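Local coordinates for VWFA domain-containing protein (Bacteroides thetaiotaomicron, PDB 3IBS), which is of unknown function but carries a magnesium-binding von Willebrand factor A domain, the part present here, within a longer, probably membrane-anchored protein, at residues 98-101 with 102-106; 122-125 with 126-130; 164-167 with 168-172. All blocks are in the same frame, centred on the assembly; numbering follows the deposited sequence. Where two conformers were deposited one is given.

How the contacts relate
Contacts 1 and 2 belong to the body of the von Willebrand factor A domain, whereas contact 3 projects from it, its centre about 35 Å from that of contact 1. Contact 1, partly buried, ends helix 94-102 against the central sheet; contact 2, on the surface, starts helix 128-136, and the two helices meet where Ile98 packs on the first turn at Ala128. Backbone carbonyls at a helix C-terminus take hydroxyl donors in contact 1; in contact 2 a ring nitrogen takes a helix N-terminal NH instead. Contact 3 is a hairpin-like surface turn, rich in charged residues, that reaches the second subunit, and its nearest atoms lie about 6 Å from contact 2.

Contact 1. Residues 98-101 with 102-106; sequences INLA and TRSFT
Two hydroxyls, those of Thr102 and Ser104, turn back onto carbonyls of the last turn of helix 94-102. Thr102 OG1 donates to Asn99 O over 2.9 Å; a chi1 of 79° sets the hydroxyl between its own backbone N and carbonyl carbon, within reach of the carbonyl three residues back. Ser104 OG gives the shorter bond, 2.7 Å to Leu100 O, coming from above the carbonyl plane, 40° out of it. Among backbone bonds, Thr102 N to Ile98 O is a regular helical one, Arg103 N to Asn99 O is weak, and Ser104 N shifts to Ala101 O at 2.9 Å, three residues back, as the helix gives way to loop.

Two flat groups make the remaining contacts. The guanidinium of Arg103, its chain bent at chi3, folds back so that one face lies over Leu100 CA; NH2 reaches 3.7 Å from Leu100 CD1 and hydrogen-bonds a glycerol, probably from the crystallisation liquor. Phe105 brings the C-H at CD2 obliquely to Ala101 O, 3.1 Å away, while its ring packs on Ile15 and Ile115 of the central strands. As the helical NH donors run out, the side-chain hydroxyls thus occupy carbonyls of the last turn.

Contact 2. Residues 122-125 with 126-130; sequences ENHE and GGAVE
The imidazole of His124 reaches forward over the turn that follows it and meets the start of helix 128-136 with its NE2. Ala128 N donates to His124 NE2 at 3.0 Å, with an N-H...N angle of 141°, so the bond is clearly bent. The amide sits near the ring edge, though 20° out of the ring plane. Beside it the methyl of Ala128 comes close as well: Ala128 CB lies 3.2 Å from His124 NE2 and 3.6 Å from His124 CD2, so the same corner of the ring meets both a polar and a nonpolar group. The ring's reach follows from chi1 of 177°, which carries CG away from the backbone N and beside the carbonyl carbon.

The chain itself passes across one face of the imidazole. Gly126 N stands 3.2 Å above the ring plane, displaced toward the CD2-NE2 side of the rim, and Gly126 C is 3.2 Å from His124 NE2. In the von Willebrand factor A fold this is the link from central strand 113-119 to helix 128-136, just past Asp120, a magnesium-binding residue; Gly127 occupies the N-cap. Both Gly126 and Gly127 have positive phi, where a CB would collide with the preceding carbonyl oxygen.

The other ring nitrogen finds its partner outside the turn. In this conformer (a second was modelled) ND1 hydrogen-bonds to Thr92 O while NE2 receives the amide hydrogen of Ala128; Met180 of helix 178-187 packs against the ring, and Ile184 of the same helix meets the Ala128 methyl.

Contact 3. Residues 164-167 with 168-172; sequences RRDR and EGNVI
Arg165 lays its extended side chain across the returning chain, and its NH1 donates to Gly169 O at 2.8 Å, nearly along the C=O axis, with the oxygen in the guanidinium plane. Val171 CG2 sits over one face of the Arg165 guanidinium, 3.7 Å from Arg165 NH1. The tight part continues in the backbone: Ile172 N points almost straight at Arg164 O (177° at the hydrogen), Asp166 N bonds Asn170 O, and a water donates to both Arg164 O and Ile172 O. Asp166, with CG between its backbone N and carbonyl carbon (chi1 69°), swings OD1 over the turn to accept Asn170 N at 2.7 Å, from above the carboxylate plane.

At the exposed tip Glu168 OE2 lies 3.0 Å from Asp166 OD2, a close like-charge pair that probably raises the pKa of one. Packing is loose where Arg167 NH2 comes no nearer than 4.1 Å to Ile172 CD1. Arg165 NH2 forms a salt bridge to Asp162 of its own chain and a hydrogen bond to Gly152 O of the second subunit, on which Val171 also packs. This is a short hairpin with one beta bridge, Arg165 with Val171, and a type I turn with a G1 bulge at Gly169.

Contact 1. Residues 98-101 with 102-106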
# COMPACT_ATOMS: atom_id res chain seq x y z
N ILE A 98 10.47 -2.73 -28.53
CA ILE A 98 11.79 -3.04 -29.08
C ILE A 98 11.76 -3.03 -30.60
O ILE A 98 12.68 -2.51 -31.23
CB ILE A 98 12.34 -4.41 -28.55
CG1 ILE A 98 12.64 -4.33 -27.05
CG2 ILE A 98 13.61 -4.85 -29.32
CD1 ILE A 98 13.03 -5.71 -26.41
N ASN A 99 10.71 -3.63 -31.19
CA ASN A 99 10.58 -3.69 -32.66
C ASN A 99 10.42 -2.29 -33.23
O ASN A 99 11.02 -1.97 -34.26
CB ASN A 99 9.40 -4.55 -33.10
CG ASN A 99 9.65 -6.04 -32.93
OD1 ASN A 99 10.81 -6.52 -32.80
ND2 ASN A 99 8.56 -6.80 -32.96
N LEU A 100 9.61 -1.45 -32.57
CA LEU A 100 9.47 -0.05 -32.99
C LEU A 100 10.82 0.68 -32.86
O LEU A 100 11.21 1.45 -33.75
CB LEU A 100 8.39 0.66 -32.16
CG LEU A 100 8.12 2.16 -32.40
CD1 LEU A 100 7.71 2.46 -33.88
CD2 LEU A 100 7.05 2.66 -31.40
N ALA A 101 11.54 0.44 -31.77
CA ALA A 101 12.86 1.07 -31.62
C ALA A 101 13.83 0.74 -32.76
O ALA A 101 14.51 1.62 -33.28
CB ALA A 101 13.49 0.75 -30.25
N THR A 102 13.89 -0.54 -33.14
CA THR A 102 14.79 -0.94 -34.25
C THR A 102 14.46 -0.23 -35.56
O THR A 102 15.36 0.03 -36.35
CB THR A 102 14.80 -2.47 -34.50
OG1 THR A 102 13.63 -2.83 -35.25
CG2 THR A 102 14.83 -3.25 -33.19
N ARG A 103 13.18 0.06 -35.82
CA ARG A 103 12.79 0.83 -37.01
C ARG A 103 13.08 2.34 -36.91
O ARG A 103 12.88 3.05 -37.87
CB ARG A 103 11.28 0.70 -37.28
CG ARG A 103 10.77 -0.70 -37.51
CD ARG A 103 9.33 -0.68 -38.12
NE ARG A 103 8.25 -0.35 -37.18
CZ ARG A 103 7.76 -1.16 -36.23
NH1 ARG A 103 8.28 -2.37 -36.03
NH2 ARG A 103 6.77 -0.76 -35.47
N SER A 104 13.51 2.82 -35.74
CA SER A 104 13.52 4.27 -35.47
C SER A 104 14.93 4.88 -35.48
O SER A 104 15.09 6.10 -35.28
CB SER A 104 12.87 4.55 -34.10
OG SER A 104 11.52 4.12 -34.06
N PHE A 105 15.93 4.04 -35.69
CA PHE A 105 17.31 4.50 -35.73
C PHE A 105 17.59 5.08 -37.10
O PHE A 105 16.84 4.80 -38.03
CB PHE A 105 18.26 3.32 -35.43
CG PHE A 105 18.24 2.88 -33.99
CD1 PHE A 105 18.97 3.57 -33.03
CD2 PHE A 105 17.55 1.73 -33.60
CE1 PHE A 105 18.99 3.16 -31.69
CE2 PHE A 105 17.54 1.32 -32.26
CZ PHE A 105 18.26 2.02 -31.30
N THR A 106 18.63 5.90 -37.23
CA THR A 106 19.02 6.40 -38.55
C THR A 106 19.53 5.23 -39.41
O THR A 106 19.95 4.19 -38.86
CB THR A 106 20.11 7.52 -38.51
OG1 THR A 106 21.38 6.95 -38.15
CG2 THR A 106 19.71 8.65 -37.55

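Contact 2. Residues 122-125 with 126-130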
# COMPACT_ATOMS: atom_id res chain seq x y z
N GLU A 122 6.67 -7.06 -15.89
CA GLU A 122 5.59 -7.82 -15.31
C GLU A 122 4.50 -8.23 -16.30
O GLU A 122 4.00 -7.39 -17.05
CB GLU A 122 4.95 -7.05 -14.15
CG GLU A 122 3.83 -7.80 -13.50
CD GLU A 122 3.29 -7.09 -12.27
OE1 GLU A 122 2.93 -5.89 -12.36
OE2 GLU A 122 3.21 -7.75 -11.23
N ASN A 123 4.12 -9.51 -16.26
CA ASN A 123 3.04 -10.04 -17.09
C ASN A 123 3.21 -9.78 -18.60
O ASN A 123 2.24 -9.48 -19.30
CB ASN A 123 1.67 -9.50 -16.64
CG ASN A 123 1.25 -10.02 -15.28
OD1 ASN A 123 1.63 -11.10 -14.87
ND2 ASN A 123 0.45 -9.22 -14.57
N HIS A 124 4.44 -9.89 -19.10
CA HIS A 124 4.65 -9.83 -20.55
C HIS A 124 4.18 -11.14 -21.17
O HIS A 124 4.53 -12.22 -20.68
CB HIS A 124 6.12 -9.58 -20.89
CG HIS A 124 6.39 -9.58 -22.37
ND1 HIS A 124 5.80 -8.69 -23.23
CD2 HIS A 124 7.18 -10.38 -23.13
CE1 HIS A 124 6.21 -8.93 -24.47
NE2 HIS A 124 7.04 -9.95 -24.43
N GLU A 125 3.40 -11.05 -22.24
CA GLU A 125 2.80 -12.24 -22.91
C GLU A 125 3.71 -13.02 -23.90
O GLU A 125 3.32 -14.08 -24.40
CB GLU A 125 1.48 -11.88 -23.61
CG GLU A 125 0.48 -11.04 -22.78
CD GLU A 125 -0.04 -11.75 -21.52
OE1 GLU A 125 0.01 -13.00 -21.47
OE2 GLU A 125 -0.52 -11.05 -20.59
N GLY A 126 4.90 -12.50 -24.18
CA GLY A 126 5.80 -13.17 -25.13
C GLY A 126 6.09 -12.33 -26.36
O GLY A 126 5.27 -11.52 -26.79
N GLY A 127 7.29 -12.51 -26.90
CA GLY A 127 7.75 -11.72 -28.03
C GLY A 127 8.99 -10.88 -27.71
O GLY A 127 9.81 -10.63 -28.60
N ALA A 128 9.14 -10.45 -26.46
CA ALA A 128 10.24 -9.55 -26.10
C ALA A 128 11.62 -10.14 -26.37
O ALA A 128 12.50 -9.45 -26.87
CB ALA A 128 10.14 -9.09 -24.65
N VAL A 129 11.81 -11.40 -26.02
CA VAL A 129 13.12 -12.04 -26.15
C VAL A 129 13.50 -12.23 -27.64
O VAL A 129 14.65 -11.99 -28.04
CB VAL A 129 13.14 -13.38 -25.35
CG1 VAL A 129 14.33 -14.18 -25.68
CG2 VAL A 129 13.06 -13.10 -23.81
N GLU A 130 12.52 -12.64 -28.46
CA GLU A 130 12.69 -12.74 -29.91
C GLU A 130 12.98 -11.36 -30.51
O GLU A 130 13.88 -11.21 -31.34
CB GLU A 130 11.41 -13.30 -30.55
CG GLU A 130 10.98 -14.71 -30.03
CD GLU A 130 9.89 -14.69 -28.92
OE1 GLU A 130 10.03 -13.95 -27.88
OE2 GLU A 130 8.89 -15.45 -29.12

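Contact 3. Residues 164-167 with 168-172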
# COMPACT_ATOMS: atom_id res chain seq x y z
N ARG A 164 -5.06 0.75 -6.45
CA ARG A 164 -5.67 0.14 -7.63
C ARG A 164 -6.16 -1.26 -7.30
O ARG A 164 -5.47 -2.02 -6.58
CB ARG A 164 -4.71 0.10 -8.83
CG ARG A 164 -4.23 1.46 -9.27
CD ARG A 164 -3.61 1.44 -10.67
NE ARG A 164 -4.63 1.25 -11.71
CZ ARG A 164 -5.35 2.24 -12.24
NH1 ARG A 164 -5.17 3.50 -11.85
NH2 ARG A 164 -6.25 1.96 -13.17
N ARG A 165 -7.34 -1.58 -7.82
CA ARG A 165 -8.02 -2.83 -7.55
C ARG A 165 -8.36 -3.55 -8.84
O ARG A 165 -8.64 -2.91 -9.86
CB ARG A 165 -9.31 -2.58 -6.76
CG ARG A 165 -9.06 -2.28 -5.32
CD ARG A 165 -10.29 -1.74 -4.63
NE ARG A 165 -9.87 -1.19 -3.35
CZ ARG A 165 -9.62 -1.91 -2.25
NH1 ARG A 165 -9.76 -3.23 -2.25
NH2 ARG A 165 -9.21 -1.29 -1.15
N ASP A 166 -8.35 -4.87 -8.79
CA ASP A 166 -8.75 -5.69 -9.92
C ASP A 166 -10.28 -5.67 -10.08
O ASP A 166 -10.99 -5.01 -9.31
CB ASP A 166 -8.17 -7.12 -9.82
CG ASP A 166 -8.79 -7.96 -8.69
OD1 ASP A 166 -9.83 -7.57 -8.10
OD2 ASP A 166 -8.25 -9.06 -8.39
N ARG A 167 -10.78 -6.39 -11.08
CA ARG A 167 -12.20 -6.44 -11.40
C ARG A 167 -13.02 -6.84 -10.18
O ARG A 167 -14.07 -6.25 -9.91
CB ARG A 167 -12.44 -7.43 -12.55
CG ARG A 167 -11.71 -7.11 -13.86
CD ARG A 167 -10.30 -7.74 -13.92
NE ARG A 167 -9.23 -6.84 -13.48
CZ ARG A 167 -7.95 -7.17 -13.36
NH1 ARG A 167 -7.54 -8.41 -13.64
NH2 ARG A 167 -7.06 -6.27 -12.95
N GLU A 168 -12.51 -7.81 -9.43
CA GLU A 168 -13.22 -8.40 -8.29
C GLU A 168 -13.11 -7.54 -7.02
O GLU A 168 -13.71 -7.87 -5.99
CB GLU A 168 -12.69 -9.81 -8.04
CG GLU A 168 -12.48 -10.63 -9.33
CD GLU A 168 -11.13 -11.34 -9.37
OE1 GLU A 168 -11.04 -12.48 -8.85
OE2 GLU A 168 -10.16 -10.77 -9.93
N GLY A 169 -12.35 -6.45 -7.10
CA GLY A 169 -12.22 -5.53 -5.99
C GLY A 169 -10.98 -5.75 -5.13
O GLY A 169 -10.83 -5.09 -4.11
N ASN A 170 -10.10 -6.65 -5.55
CA ASN A 170 -8.90 -6.94 -4.76
C ASN A 170 -7.74 -6.00 -5.07
O ASN A 170 -7.50 -5.66 -6.21
CB ASN A 170 -8.44 -8.39 -4.96
CG ASN A 170 -9.51 -9.41 -4.61
OD1 ASN A 170 -10.22 -9.26 -3.62
ND2 ASN A 170 -9.62 -10.44 -5.42
N VAL A 171 -7.04 -5.58 -4.02
CA VAL A 171 -5.82 -4.79 -4.15
C VAL A 171 -4.81 -5.49 -5.07
O VAL A 171 -4.44 -6.66 -4.87
CB VAL A 171 -5.16 -4.54 -2.76
CG1 VAL A 171 -3.86 -3.75 -2.91
CG2 VAL A 171 -6.11 -3.78 -1.84
N ILE A 172 -4.38 -4.76 -6.10
CA ILE A 172 -3.35 -5.22 -7.03
C ILE A 172 -1.97 -5.09 -6.37
O ILE A 172 -1.66 -4.06 -5.77
CB ILE A 172 -3.41 -4.42 -8.36
CG1 ILE A 172 -4.79 -4.66 -9.02
CG2 ILE A 172 -2.24 -4.82 -9.31
CD1 ILE A 172 -5.08 -3.80 -10.27
O HOH W 1 -2.76 -1.71 -5.73